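Local structure of probable spore coat polysaccharide biosynthesis protein E (Chromobacterium violaceum ATCC 12472, 3G8R) at residues 276-286 with 298-309. The protein probably acts as an N-acylneuraminate-9-phosphate synthase, a sialic acid biosynthetic enzyme whose zinc-binding barrel is joined here to a SAF domain. Numbering follows the deposited sequence.
Sequences RSLRRGVFATR and NVSFAFPPVEGQ
The amide of Q309 stands upright on the ring of F283, its NE2 3.2 Å above the centre of one face, with amide and ring planes almost perpendicular (86°). Glutamine suits the place because its long chain, extended from a CG set anti to the backbone N (chi1 176°), crosses G281; glycine suits that position because Q309 CD passes 4.0 Å from G281 CA. At its end the amide works in both directions. NE2 donates almost straight to V282 O, 3.0 Å away but from above the carbonyl plane, while OE1 accepts from V306 N of its own segment.

G281, V282 and F283 belong to strand 281-284, which pairs antiparallel with 299-302; Q309 reaches back to it from the loop that follows. This ribbon of the SAF domain lies far from the zinc site of its own chain's barrel and packs against the second subunit, where F283 stacks on H55 of that subunit. Its hydrogen-bonded pairs are G281 with A302 and F283 with S300. A302, a small bump on the same face as F283, sets its CB 3.9 Å from F283 CE2. On the other face V282 forks: CG1 rests on V299 CB, and CG2 meets the edge of the F301 ring at CD1, 3.8 Å away. F301 CB in turn covers one face of the R280 guanidinium, whose charge is paired with E101 and D124 of the second subunit.

Beyond the ribbon, the chain turns at the cis peptide before P304, and P305 wedges its CD against R279 O and R276 O. R276 slides past this proline, and its NH1 bonds V306 O (2.8 Å) and Q309 O (2.9 Å), both in the guanidinium plane. Together with those of the Q309 amide, these bonds probably hold the 306-309 turn against the ribbon, with F283 packed under the amide.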
loop_
_atom_site.group_PDB
_atom_site.type_symbol
_atom_site.label_atom_id
_atom_site.label_comp_id
_atom_site.label_asym_id
_atom_site.label_seq_id
_atom_site.Cartn_x
_atom_site.Cartn_y
_atom_site.Cartn_z
ATOM N N ARG A 276 4.872 20.558 -21.689
ATOM C CA ARG A 276 5.151 21.805 -22.344
ATOM C C ARG A 276 3.905 22.301 -23.100
ATOM O O ARG A 276 3.600 23.485 -23.093
ATOM C CB ARG A 276 6.336 21.667 -23.281
ATOM C CG ARG A 276 6.730 22.988 -23.910
ATOM C CD ARG A 276 8.062 22.908 -24.639
ATOM N NE ARG A 276 8.351 24.177 -25.290
ATOM C CZ ARG A 276 8.902 25.232 -24.688
ATOM N NH1 ARG A 276 9.123 26.349 -25.381
ATOM N NH2 ARG A 276 9.249 25.181 -23.405
ATOM N N SER A 277 3.161 21.377 -23.707
ATOM C CA SER A 277 2.067 21.766 -24.585
ATOM C C SER A 277 0.921 22.415 -23.825
ATOM O O SER A 277 -0.093 22.822 -24.410
ATOM C CB SER A 277 1.580 20.591 -25.445
ATOM O OG SER A 277 0.843 19.655 -24.702
ATOM N N LEU A 278 1.100 22.540 -22.521
ATOM C CA LEU A 278 0.073 23.157 -21.679
ATOM C C LEU A 278 0.611 24.334 -20.913
ATOM O O LEU A 278 -0.164 25.002 -20.224
ATOM C CB LEU A 278 -0.561 22.148 -20.718
ATOM C CG LEU A 278 -1.453 21.063 -21.343
ATOM C CD1 LEU A 278 -1.372 19.690 -20.589
ATOM C CD2 LEU A 278 -2.891 21.539 -21.450
ATOM N N ARG A 279 1.914 24.590 -21.047
ATOM C CA ARG A 279 2.596 25.691 -20.362
ATOM C C ARG A 279 2.418 27.069 -20.997
ATOM O O ARG A 279 2.114 27.201 -22.180
ATOM C CB ARG A 279 4.096 25.423 -20.275
ATOM C CG ARG A 279 4.424 24.206 -19.534
ATOM C CD ARG A 279 5.785 24.256 -18.993
ATOM N NE ARG A 279 5.746 23.563 -17.723
ATOM C CZ ARG A 279 6.414 22.454 -17.438
ATOM N NH1 ARG A 279 7.231 21.920 -18.334
ATOM N NH2 ARG A 279 6.270 21.889 -16.222
ATOM N N ARG A 280 2.694 28.093 -20.189
ATOM C CA ARG A 280 2.502 29.479 -20.563
ATOM C C ARG A 280 3.827 30.022 -21.115
ATOM O O ARG A 280 4.853 29.994 -20.431
ATOM C CB ARG A 280 2.082 30.232 -19.317
ATOM C CG ARG A 280 0.795 30.970 -19.436
ATOM C CD ARG A 280 0.059 31.111 -18.117
ATOM N NE ARG A 280 0.935 31.403 -16.982
ATOM C CZ ARG A 280 0.801 32.461 -16.202
ATOM N NH1 ARG A 280 -0.158 33.317 -16.448
ATOM N NH2 ARG A 280 1.620 32.667 -15.183
ATOM N N GLY A 281 3.824 30.491 -22.357
ATOM C CA GLY A 281 5.029 31.041 -22.965
ATOM C C GLY A 281 5.125 32.521 -22.658
ATOM O O GLY A 281 4.135 33.146 -22.280
ATOM N N VAL A 282 6.316 33.085 -22.830
ATOM C CA VAL A 282 6.545 34.474 -22.537
ATOM C C VAL A 282 6.596 35.202 -23.849
ATOM O O VAL A 282 7.417 34.868 -24.714
ATOM C CB VAL A 282 7.877 34.658 -21.830
ATOM C CG1 VAL A 282 8.130 36.134 -21.526
ATOM C CG2 VAL A 282 7.886 33.884 -20.608
ATOM N N PHE A 283 5.738 36.208 -23.993
ATOM C CA PHE A 283 5.675 36.996 -25.224
ATOM C C PHE A 283 6.035 38.430 -24.950
ATOM O O PHE A 283 5.719 38.950 -23.880
ATOM C CB PHE A 283 4.260 36.969 -25.817
ATOM C CG PHE A 283 3.830 35.617 -26.326
ATOM C CD1 PHE A 283 3.902 35.319 -27.678
ATOM C CD2 PHE A 283 3.352 34.636 -25.445
ATOM C CE1 PHE A 283 3.486 34.062 -28.160
ATOM C CE2 PHE A 283 2.933 33.375 -25.909
ATOM C CZ PHE A 283 2.993 33.088 -27.271
ATOM N N ALA A 284 6.677 39.080 -25.917
ATOM C CA ALA A 284 6.842 40.537 -25.840
ATOM C C ALA A 284 5.511 41.251 -26.104
ATOM O O ALA A 284 4.715 40.842 -26.979
ATOM C CB ALA A 284 7.922 41.030 -26.782
ATOM N N THR A 285 5.254 42.298 -25.325
ATOM C CA THR A 285 4.019 43.054 -25.492
ATOM C C THR A 285 4.263 44.349 -26.286
ATOM O O THR A 285 3.315 45.064 -26.639
ATOM C CB THR A 285 3.374 43.388 -24.146
ATOM O OG1 THR A 285 4.254 44.203 -23.399
ATOM C CG2 THR A 285 3.144 42.158 -23.359
ATOM N N ARG A 286 5.542 44.587 -26.603
ATOM C CA ARG A 286 6.107 45.899 -26.904
ATOM C C ARG A 286 7.465 45.628 -27.583
ATOM O O ARG A 286 8.158 44.696 -27.201
ATOM C CB ARG A 286 6.277 46.602 -25.563
ATOM C CG ARG A 286 7.106 47.809 -25.499
ATOM C CD ARG A 286 6.807 48.468 -24.181
ATOM N NE ARG A 286 5.632 49.361 -24.259
ATOM C CZ ARG A 286 4.403 49.083 -23.795
ATOM N NH1 ARG A 286 3.433 49.978 -23.924
ATOM N NH2 ARG A 286 4.125 47.914 -23.213
ATOM N N ASN A 298 6.371 45.170 -21.144
ATOM C CA ASN A 298 7.167 44.535 -22.227
ATOM C C ASN A 298 7.038 43.013 -22.460
ATOM O O ASN A 298 7.147 42.592 -23.618
ATOM C CB ASN A 298 8.627 45.079 -22.356
ATOM C CG ASN A 298 9.673 44.213 -21.684
ATOM O OD1 ASN A 298 9.355 43.235 -21.026
ATOM N ND2 ASN A 298 10.945 44.594 -21.834
ATOM N N VAL A 299 6.802 42.210 -21.409
ATOM C CA VAL A 299 6.380 40.807 -21.596
ATOM C C VAL A 299 5.025 40.480 -20.975
ATOM O O VAL A 299 4.594 41.124 -20.032
ATOM C CB VAL A 299 7.307 39.791 -20.945
ATOM C CG1 VAL A 299 8.736 40.004 -21.331
ATOM C CG2 VAL A 299 7.125 39.837 -19.431
ATOM N N SER A 300 4.402 39.424 -21.486
ATOM C CA SER A 300 3.207 38.843 -20.919
ATOM C C SER A 300 3.242 37.313 -21.071
ATOM O O SER A 300 4.023 36.760 -21.832
ATOM C CB SER A 300 1.965 39.426 -21.603
ATOM O OG SER A 300 1.790 38.918 -22.925
ATOM N N PHE A 301 2.382 36.627 -20.346
ATOM C CA PHE A 301 2.385 35.185 -20.406
ATOM C C PHE A 301 1.122 34.709 -21.061
ATOM O O PHE A 301 0.060 35.255 -20.824
ATOM C CB PHE A 301 2.511 34.593 -19.006
ATOM C CG PHE A 301 3.583 35.219 -18.207
ATOM C CD1 PHE A 301 4.913 35.133 -18.612
ATOM C CD2 PHE A 301 3.280 35.953 -17.094
ATOM C CE1 PHE A 301 5.915 35.735 -17.886
ATOM C CE2 PHE A 301 4.267 36.567 -16.382
ATOM C CZ PHE A 301 5.589 36.448 -16.768
ATOM N N ALA A 302 1.228 33.664 -21.860
ATOM C CA ALA A 302 0.101 33.189 -22.618
ATOM C C ALA A 302 0.514 31.884 -23.190
ATOM O O ALA A 302 1.698 31.624 -23.334
ATOM C CB ALA A 302 -0.216 34.158 -23.706
ATOM N N PHE A 303 -0.456 31.062 -23.528
ATOM C CA PHE A 303 -0.175 29.759 -24.070
ATOM C C PHE A 303 -0.688 29.598 -25.492
ATOM O O PHE A 303 -1.620 30.315 -25.898
ATOM C CB PHE A 303 -0.813 28.750 -23.140
ATOM C CG PHE A 303 -1.727 27.769 -23.797
ATOM C CD1 PHE A 303 -1.464 26.399 -23.701
ATOM C CD2 PHE A 303 -2.894 28.187 -24.429
ATOM C CE1 PHE A 303 -2.328 25.432 -24.296
ATOM C CE2 PHE A 303 -3.790 27.236 -25.024
ATOM C CZ PHE A 303 -3.491 25.853 -24.952
ATOM N N PRO A 304 -0.137 28.609 -26.242
ATOM C CA PRO A 304 0.893 27.644 -25.855
ATOM C C PRO A 304 2.253 28.077 -26.384
ATOM O O PRO A 304 2.316 28.943 -27.237
ATOM C CB PRO A 304 0.442 26.394 -26.551
ATOM C CG PRO A 304 -0.116 26.883 -27.785
ATOM C CD PRO A 304 -0.755 28.208 -27.511
ATOM N N PRO A 305 3.343 27.496 -25.864
ATOM C CA PRO A 305 4.631 27.940 -26.386
ATOM C C PRO A 305 5.030 27.191 -27.662
ATOM O O PRO A 305 4.510 26.138 -27.956
ATOM C CB PRO A 305 5.604 27.602 -25.244
ATOM C CG PRO A 305 4.883 26.586 -24.404
ATOM C CD PRO A 305 3.482 26.432 -24.855
ATOM N N VAL A 306 5.935 27.772 -28.420
ATOM C CA VAL A 306 6.631 27.045 -29.455
ATOM C C VAL A 306 8.028 26.721 -28.909
ATOM O O VAL A 306 8.502 27.346 -27.956
ATOM C CB VAL A 306 6.744 27.879 -30.744
ATOM C CG1 VAL A 306 5.386 28.095 -31.376
ATOM C CG2 VAL A 306 7.417 29.228 -30.463
ATOM N N GLU A 307 8.679 25.736 -29.503
ATOM C CA GLU A 307 10.051 25.437 -29.196
ATOM C C GLU A 307 10.838 26.655 -29.617
ATOM O O GLU A 307 10.425 27.318 -30.584
ATOM C CB GLU A 307 10.444 24.302 -30.127
ATOM C CG GLU A 307 11.243 23.152 -29.504
ATOM C CD GLU A 307 11.580 22.027 -30.522
ATOM O OE1 GLU A 307 11.432 22.238 -31.758
ATOM O OE2 GLU A 307 11.995 20.931 -30.074
ATOM N N GLY A 308 11.909 27.057 -28.928
ATOM C CA GLY A 308 12.144 26.926 -27.514
ATOM C C GLY A 308 11.911 28.369 -27.093
ATOM O O GLY A 308 12.830 29.179 -26.910
ATOM N N GLN A 309 10.632 28.708 -27.040
ATOM C CA GLN A 309 10.189 29.952 -26.494
ATOM C C GLN A 309 10.450 29.855 -25.024
ATOM O O GLN A 309 10.388 28.764 -24.445
ATOM C CB GLN A 309 8.703 30.078 -26.718
ATOM C CG GLN A 309 8.091 31.296 -26.104
ATOM C CD GLN A 309 6.693 31.492 -26.593
ATOM O OE1 GLN A 309 6.131 30.621 -27.269
ATOM N NE2 GLN A 309 6.114 32.636 -26.259
#